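Local coordinates for EGF family domain-containing protein (Toxoplasma gondii, PDB 4Z80) that probably pairs with a rhoptry neck protein of the RON2 type at the moving junction formed when the parasite invades a host cell, at residues Glu143-Lys146 against Ser147-Gly150; Tyr157-His160 against Cys161-Val165; Ile458-Ser462 against Ile463-Pro467. One frame throughout, in Å; residues are numbered along the deposited sequence.

Overall arrangement
The three contacts are local turns met one after another along the chain, each joining neighbouring residues. Contacts 1 and 2 belong to the long region that follows strand 101-104. Contact 1 lies inside its loop, and contact 2 takes in strand 160-161 and leads into helix 165-172. Their centres are 25 Å apart, and their nearest atoms are about 10 Å apart. Contact 3 comes after strand 443-447, next to helix 8-16 and strand 436-440. Its centre is 47 Å from that of contact 1 and 50 Å from that of contact 2, across the chain's centre. Only contact 2 touches the bound TgRON2L1 peptide.

Contact 1 (Glu143-Lys146 against Ser147-Gly150); sequences EVAK and SIEG
Lys146 sends CG anti to its backbone N (chi1 -179°), then bends at chi2 (61°). This bend carries the long chain alongside Glu149. The Glu149 chain also leaves anti to its own N and stays extended beyond CG. The two side chains therefore run side by side in the same direction and meet at their charged ends. Lys146 NZ lies 2.7 Å from Glu149 OE1, in a salt bridge that reaches the oxygen from above the carboxylate plane, 40° out of it. Both residues are buried, and further partners satisfy their polar ends. Lys146 NZ also bonds to Ala314 O. Glu149 OE2 is held by Tyr294 OH and His122 N. Bonds on both oxygens should restrict rotation of the carboxylate.

Behind the salt bridge the backbone folds tightly. Ile148 N donates to Ala145 O at 2.9 Å. Glu149 N donates to Lys146 O at 3.1 Å, and Lys146 O also accepts from Tyr316 OH. Glu149 CB sits 3.4 Å from Lys146 O, beside the bond from Glu149 N.

The other flank is apolar. Ile148 CD1 reaches back to Val144 CB at 3.9 Å, and Ile148 CG1 lies 4.3 Å from Ala145 CB. Val144 CG2 comes within 4.1 Å of Glu149 CA. The side chain of Val144 thus packs against both Ile148 and Glu149.

Two overlapping i to i+3 bonds, with residues 146 and 147 in helical conformation, are typical of consecutive type I beta turns, here forming a short 3-10 turn within the loop between strands 101-104 and 160-161.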
loop_
_atom_site.group_PDB
_atom_site.type_symbol
_atom_site.label_atom_id
_atom_site.label_comp_id
_atom_site.label_asym_id
_atom_site.label_seq_id
_atom_site.Cartn_x
_atom_site.Cartn_y
_atom_site.Cartn_z
ATOM N N GLU A 143 -22.318 3.779 -2.471
ATOM C CA GLU A 143 -20.939 4.260 -2.375
ATOM C C GLU A 143 -20.840 5.782 -2.297
ATOM O O GLU A 143 -21.779 6.494 -2.646
ATOM C CB GLU A 143 -20.137 3.728 -3.571
ATOM C CG GLU A 143 -20.103 2.193 -3.584
ATOM C CD GLU A 143 -19.411 1.595 -4.793
ATOM O OE1 GLU A 143 -19.187 2.318 -5.787
ATOM O OE2 GLU A 143 -19.097 0.387 -4.744
ATOM N N VAL A 144 -19.707 6.279 -1.811
ATOM C CA VAL A 144 -19.486 7.720 -1.789
ATOM C C VAL A 144 -19.655 8.279 -3.198
ATOM O O VAL A 144 -19.364 7.599 -4.186
ATOM C CB VAL A 144 -18.086 8.085 -1.229
ATOM C CG1 VAL A 144 -17.924 7.568 0.193
ATOM C CG2 VAL A 144 -16.978 7.552 -2.119
ATOM N N ALA A 145 -20.138 9.515 -3.292
ATOM C CA ALA A 145 -20.383 10.137 -4.584
ATOM C C ALA A 145 -19.101 10.117 -5.406
ATOM O O ALA A 145 -18.017 10.305 -4.858
ATOM C CB ALA A 145 -20.881 11.566 -4.407
ATOM N N LYS A 146 -19.221 9.882 -6.707
ATOM C CA LYS A 146 -18.039 9.836 -7.568
ATOM C C LYS A 146 -17.205 11.113 -7.429
ATOM O O LYS A 146 -15.973 11.065 -7.454
ATOM C CB LYS A 146 -18.448 9.617 -9.024
ATOM C CG LYS A 146 -17.276 9.521 -10.006
ATOM C CD LYS A 146 -16.337 8.360 -9.700
ATOM C CE LYS A 146 -15.244 8.254 -10.770
ATOM N NZ LYS A 146 -14.336 7.097 -10.576
ATOM N N SER A 147 -17.868 12.247 -7.237
ATOM C CA SER A 147 -17.170 13.521 -7.156
ATOM C C SER A 147 -16.309 13.672 -5.905
ATOM O O SER A 147 -15.498 14.597 -5.839
ATOM C CB SER A 147 -18.175 14.673 -7.237
ATOM O OG SER A 147 -19.133 14.578 -6.191
ATOM N N ILE A 148 -16.469 12.778 -4.921
ATOM C CA ILE A 148 -15.584 12.770 -3.755
ATOM C C ILE A 148 -14.826 11.446 -3.590
ATOM O O ILE A 148 -14.230 11.204 -2.543
ATOM C CB ILE A 148 -16.357 13.066 -2.431
ATOM C CG1 ILE A 148 -17.269 11.902 -2.025
ATOM C CG2 ILE A 148 -17.171 14.350 -2.566
ATOM C CD1 ILE A 148 -17.636 11.921 -0.546
ATOM N N GLU A 149 -14.842 10.601 -4.616
ATOM C CA GLU A 149 -14.147 9.311 -4.560
ATOM C C GLU A 149 -12.686 9.479 -4.159
ATOM O O GLU A 149 -12.007 10.383 -4.645
ATOM C CB GLU A 149 -14.207 8.595 -5.909
ATOM C CG GLU A 149 -13.558 7.204 -5.882
ATOM C CD GLU A 149 -13.362 6.583 -7.256
ATOM O OE1 GLU A 149 -13.052 7.314 -8.225
ATOM O OE2 GLU A 149 -13.495 5.349 -7.366
ATOM N N GLY A 150 -12.210 8.591 -3.288
ATOM C CA GLY A 150 -10.803 8.498 -2.956
ATOM C C GLY A 150 -10.236 7.159 -3.410
ATOM O O GLY A 150 -10.689 6.580 -4.404
#

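Contact 2 (Tyr157-His160 against Cys161-Val165)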
loop_
_atom_site.group_PDB
_atom_site.type_symbol
_atom_site.label_atom_id
_atom_site.label_comp_id
_atom_site.label_asym_id
_atom_site.label_seq_id
_atom_site.Cartn_x
_atom_site.Cartn_y
_atom_site.Cartn_z
ATOM N N TYR A 157 -17.412 -5.916 4.584
ATOM C CA TYR A 157 -18.417 -6.574 3.755
ATOM C C TYR A 157 -18.942 -7.790 4.520
ATOM O O TYR A 157 -18.156 -8.594 5.019
ATOM C CB TYR A 157 -17.832 -6.977 2.394
ATOM C CG TYR A 157 -18.779 -7.793 1.553
ATOM C CD1 TYR A 157 -19.951 -7.240 1.049
ATOM C CD2 TYR A 157 -18.508 -9.123 1.268
ATOM C CE1 TYR A 157 -20.824 -8.000 0.288
ATOM C CE2 TYR A 157 -19.370 -9.881 0.506
ATOM C CZ TYR A 157 -20.523 -9.324 0.027
ATOM O OH TYR A 157 -21.376 -10.102 -0.726
ATOM N N LEU A 158 -20.272 -7.889 4.622
ATOM C CA LEU A 158 -20.968 -8.872 5.470
ATOM C C LEU A 158 -20.623 -8.618 6.938
ATOM O O LEU A 158 -19.845 -7.725 7.251
ATOM C CB LEU A 158 -20.622 -10.313 5.061
ATOM C CG LEU A 158 -20.860 -10.625 3.582
ATOM C CD1 LEU A 158 -20.442 -12.046 3.240
ATOM C CD2 LEU A 158 -22.310 -10.384 3.195
ATOM N N THR A 159 -21.220 -9.373 7.855
ATOM C CA THR A 159 -20.995 -9.081 9.272
ATOM C C THR A 159 -19.561 -9.367 9.703
ATOM O O THR A 159 -19.042 -8.720 10.612
ATOM C CB THR A 159 -21.955 -9.880 10.192
ATOM O OG1 THR A 159 -21.871 -11.279 9.894
ATOM C CG2 THR A 159 -23.379 -9.405 10.011
ATOM N N HIS A 160 -18.926 -10.338 9.060
ATOM C CA HIS A 160 -17.578 -10.742 9.440
ATOM C C HIS A 160 -16.961 -11.587 8.335
ATOM O O HIS A 160 -17.654 -12.057 7.431
ATOM C CB HIS A 160 -17.598 -11.517 10.766
ATOM C CG HIS A 160 -18.371 -12.795 10.698
ATOM N ND1 HIS A 160 -19.749 -12.830 10.710
ATOM C CD2 HIS A 160 -17.962 -14.084 10.608
ATOM C CE1 HIS A 160 -20.155 -14.086 10.628
ATOM N NE2 HIS A 160 -19.091 -14.867 10.564
ATOM N N CYS A 161 -15.646 -11.747 8.416
ATOM C CA CYS A 161 -14.881 -12.509 7.451
ATOM C C CYS A 161 -13.998 -13.523 8.184
ATOM O O CYS A 161 -13.281 -13.147 9.108
ATOM C CB CYS A 161 -14.022 -11.573 6.603
ATOM S SG CYS A 161 -13.012 -12.468 5.415
ATOM N N PRO A 162 -14.048 -14.807 7.788
ATOM C CA PRO A 162 -14.876 -15.415 6.738
ATOM C C PRO A 162 -16.328 -15.526 7.185
ATOM O O PRO A 162 -16.571 -16.008 8.294
ATOM C CB PRO A 162 -14.247 -16.799 6.550
ATOM C CG PRO A 162 -13.675 -17.117 7.890
ATOM C CD PRO A 162 -13.177 -15.806 8.437
ATOM N N TYR A 163 -17.273 -15.087 6.362
ATOM C CA TYR A 163 -18.666 -15.051 6.805
ATOM C C TYR A 163 -19.231 -16.459 7.018
ATOM O O TYR A 163 -20.048 -16.667 7.919
ATOM C CB TYR A 163 -19.554 -14.288 5.816
ATOM C CG TYR A 163 -21.020 -14.382 6.197
ATOM C CD1 TYR A 163 -21.547 -13.590 7.210
ATOM C CD2 TYR A 163 -21.862 -15.294 5.574
ATOM C CE1 TYR A 163 -22.876 -13.689 7.581
ATOM C CE2 TYR A 163 -23.194 -15.397 5.934
ATOM C CZ TYR A 163 -23.694 -14.597 6.936
ATOM O OH TYR A 163 -25.021 -14.719 7.292
ATOM N N ASN A 164 -18.829 -17.413 6.184
ATOM C CA ASN A 164 -19.228 -18.805 6.389
ATOM C C ASN A 164 -18.038 -19.735 6.195
ATOM O O ASN A 164 -16.975 -19.305 5.756
ATOM C CB ASN A 164 -20.390 -19.184 5.457
ATOM C CG ASN A 164 -20.005 -19.193 3.987
ATOM O OD1 ASN A 164 -18.948 -19.689 3.607
ATOM N ND2 ASN A 164 -20.888 -18.666 3.145
ATOM N N VAL A 165 -18.204 -21.010 6.525
ATOM C CA VAL A 165 -17.061 -21.916 6.528
ATOM C C VAL A 165 -16.590 -22.244 5.117
ATOM O O VAL A 165 -15.451 -22.675 4.936
ATOM C CB VAL A 165 -17.375 -23.229 7.280
ATOM C CG1 VAL A 165 -17.645 -22.936 8.748
ATOM C CG2 VAL A 165 -18.541 -23.948 6.652
HETATM O O HOH W 1 -20.557 -17.436 10.381
#
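The His160 ring has Tyr163 CA over one face, in a CH-pi contact of 4.1 Å from Tyr163 CA to the centroid of the His160 ring, displaced toward the rim. A water lies at the edge of the imidazole, in its plane. The Tyr163 ring has Thr159 OG1 at its edge, also in plane, 3.5 Å from Tyr163 CE1. The two rings are neither stacked nor T-shaped. Their planes meet at 44°, and the closest side-chain atoms are His160 CE1 and Tyr163 CD1, 3.7 Å apart.

Both nitrogens of the imidazole have a polar neighbour. His160 ND1 shares a hydrogen bond of 2.8 Å with Thr159 OG1, and either may donate. His160 NE2 is 3.0 Å from the water, which donates in turn to Tyr163 O. The water thus bridges the ring to the backbone of Tyr163. Such partners on two sides should limit rotation of the ring.

The chain turns between the two aromatic residues at a cis peptide bond before Pro162. Cys161 and Pro162 have the backbone angles of a type VIb turn, the cis-proline turn that needs no hydrogen bond across it. Cys161 is tied to Cys265 by a disulfide. Asn164 follows as the N-cap of helix 165-172, its OD1 bonded to Val167 N.

Leu158 crosses Tyr163 at about a right angle. Its CD1 touches Tyr163 CB at 3.5 Å. CG of Tyr163 stands anti to the backbone N (chi1 174°), which sends the ring past both Leu158 and Thr159. At its end, Tyr163 OH hydrogen-bonds to Ser18 OG of the bound TgRON2L1 peptide, while Leu158 packs on Ala14 and Thr159 on Ile25 of that same peptide.

Contact 3 (Ile458-Ser462 against Ile463-Pro467); sequences IDPDS and IAVLP
Asp461 and Ile463 lie slantwise to each other across an Asx turn that opens a short 3-10 segment. The carboxylate of Asp461 folds forward over the chain. Its OD1 accepts Ile463 N at 3.0 Å through the anti lone pair, the one pointing away from OD2. This bond is nearly straight, with an angle of 170° at the hydrogen. With chi1 at -167°, the carboxylate swings away from its own N and toward Ile463 N.

The same oxygen also rests against the Ile463 side chain. Ile463 CG2 is 3.2 Å from Asp461 OD1, while the CG1 branch leads away from the turn. Helix 8-16 lies close by: its Tyr15 packs on Ile463, and its OH accepts a hydrogen bond from Asp461 N.

The main chain winds on with two i to i+3 bonds. Ala464 N donates to Asp461 O at 3.0 Å, and Val465 N to Ser462 O at 3.1 Å. Asp461 thus contributes both a side-chain and a backbone acceptor to the first turn. Ala464 sits tucked against Leu437 of strand 436-440, with its CB 3.4 Å from Asp461 O.

Pro460, just before the turn, and Val465, at its end, each direct CB toward the other segment. They meet side chain to side chain, Pro460 CG against Val465 CG2 at 4.2 Å.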
loop_
_atom_site.group_PDB
_atom_site.type_symbol
_atom_site.label_atom_id
_atom_site.label_comp_id
_atom_site.label_asym_id
_atom_site.label_seq_id
_atom_site.Cartn_x
_atom_site.Cartn_y
_atom_site.Cartn_z
ATOM N N ILE A 458 18.523 11.307 10.258
ATOM C CA ILE A 458 19.338 10.747 11.329
ATOM C C ILE A 458 20.627 10.137 10.787
ATOM O O ILE A 458 20.876 10.121 9.583
ATOM C CB ILE A 458 18.559 9.685 12.138
ATOM C CG1 ILE A 458 18.218 8.481 11.263
ATOM C CG2 ILE A 458 17.303 10.292 12.740
ATOM C CD1 ILE A 458 17.508 7.337 12.019
ATOM N N ASP A 459 21.471 9.657 11.687
ATOM C CA ASP A 459 22.725 9.033 11.295
ATOM C C ASP A 459 22.529 7.635 10.741
ATOM O O ASP A 459 21.630 6.915 11.167
ATOM C CB ASP A 459 23.670 8.948 12.487
ATOM C CG ASP A 459 23.985 10.293 13.068
ATOM O OD1 ASP A 459 24.460 11.167 12.314
ATOM O OD2 ASP A 459 23.760 10.478 14.284
ATOM N N PRO A 460 23.392 7.234 9.804
ATOM C CA PRO A 460 23.490 5.816 9.474
ATOM C C PRO A 460 24.186 5.082 10.605
ATOM O O PRO A 460 24.733 5.730 11.496
ATOM C CB PRO A 460 24.348 5.808 8.217
ATOM C CG PRO A 460 25.270 6.973 8.432
ATOM C CD PRO A 460 24.446 8.021 9.138
ATOM N N ASP A 461 24.175 3.759 10.572
ATOM C CA ASP A 461 25.056 2.984 11.438
ATOM C C ASP A 461 26.505 3.359 11.116
ATOM O O ASP A 461 26.896 3.406 9.947
ATOM C CB ASP A 461 24.807 1.485 11.246
ATOM C CG ASP A 461 25.459 0.634 12.321
ATOM O OD1 ASP A 461 26.676 0.778 12.555
ATOM O OD2 ASP A 461 24.739 -0.188 12.927
ATOM N N SER A 462 27.302 3.642 12.143
ATOM C CA SER A 462 28.681 4.079 11.939
ATOM C C SER A 462 29.551 3.026 11.230
ATOM O O SER A 462 30.608 3.363 10.697
ATOM C CB SER A 462 29.320 4.464 13.282
ATOM O OG SER A 462 29.333 3.377 14.184
ATOM N N ILE A 463 29.108 1.770 11.206
ATOM C CA ILE A 463 29.812 0.731 10.455
ATOM C C ILE A 463 29.958 1.102 8.974
ATOM O O ILE A 463 30.902 0.676 8.304
ATOM C CB ILE A 463 29.088 -0.626 10.572
ATOM C CG1 ILE A 463 29.950 -1.777 10.033
ATOM C CG2 ILE A 463 27.760 -0.618 9.830
ATOM C CD1 ILE A 463 31.301 -1.930 10.710
ATOM N N ALA A 464 29.036 1.920 8.480
ATOM C CA ALA A 464 29.037 2.328 7.066
ATOM C C ALA A 464 30.091 3.368 6.714
ATOM O O ALA A 464 30.475 3.496 5.551
ATOM C CB ALA A 464 27.680 2.865 6.697
ATOM N N VAL A 465 30.553 4.120 7.709
ATOM C CA VAL A 465 31.331 5.320 7.469
ATOM C C VAL A 465 32.829 5.022 7.456
ATOM O O VAL A 465 33.358 4.368 8.357
ATOM C CB VAL A 465 30.988 6.395 8.524
ATOM C CG1 VAL A 465 31.817 7.643 8.324
ATOM C CG2 VAL A 465 29.508 6.751 8.452
ATOM N N LEU A 466 33.495 5.478 6.399
ATOM C CA LEU A 466 34.947 5.356 6.262
ATOM C C LEU A 466 35.536 6.715 5.920
ATOM O O LEU A 466 34.856 7.566 5.348
ATOM C CB LEU A 466 35.325 4.340 5.179
ATOM C CG LEU A 466 35.021 2.876 5.456
ATOM C CD1 LEU A 466 35.248 2.039 4.201
ATOM C CD2 LEU A 466 35.871 2.353 6.604
ATOM N N PRO A 467 36.816 6.930 6.265
ATOM C CA PRO A 467 37.483 8.163 5.839
ATOM C C PRO A 467 37.548 8.252 4.318
ATOM O O PRO A 467 37.666 7.219 3.649
ATOM C CB PRO A 467 38.885 8.045 6.451
ATOM C CG PRO A 467 39.070 6.588 6.732
ATOM C CD PRO A 467 37.711 6.040 7.021
#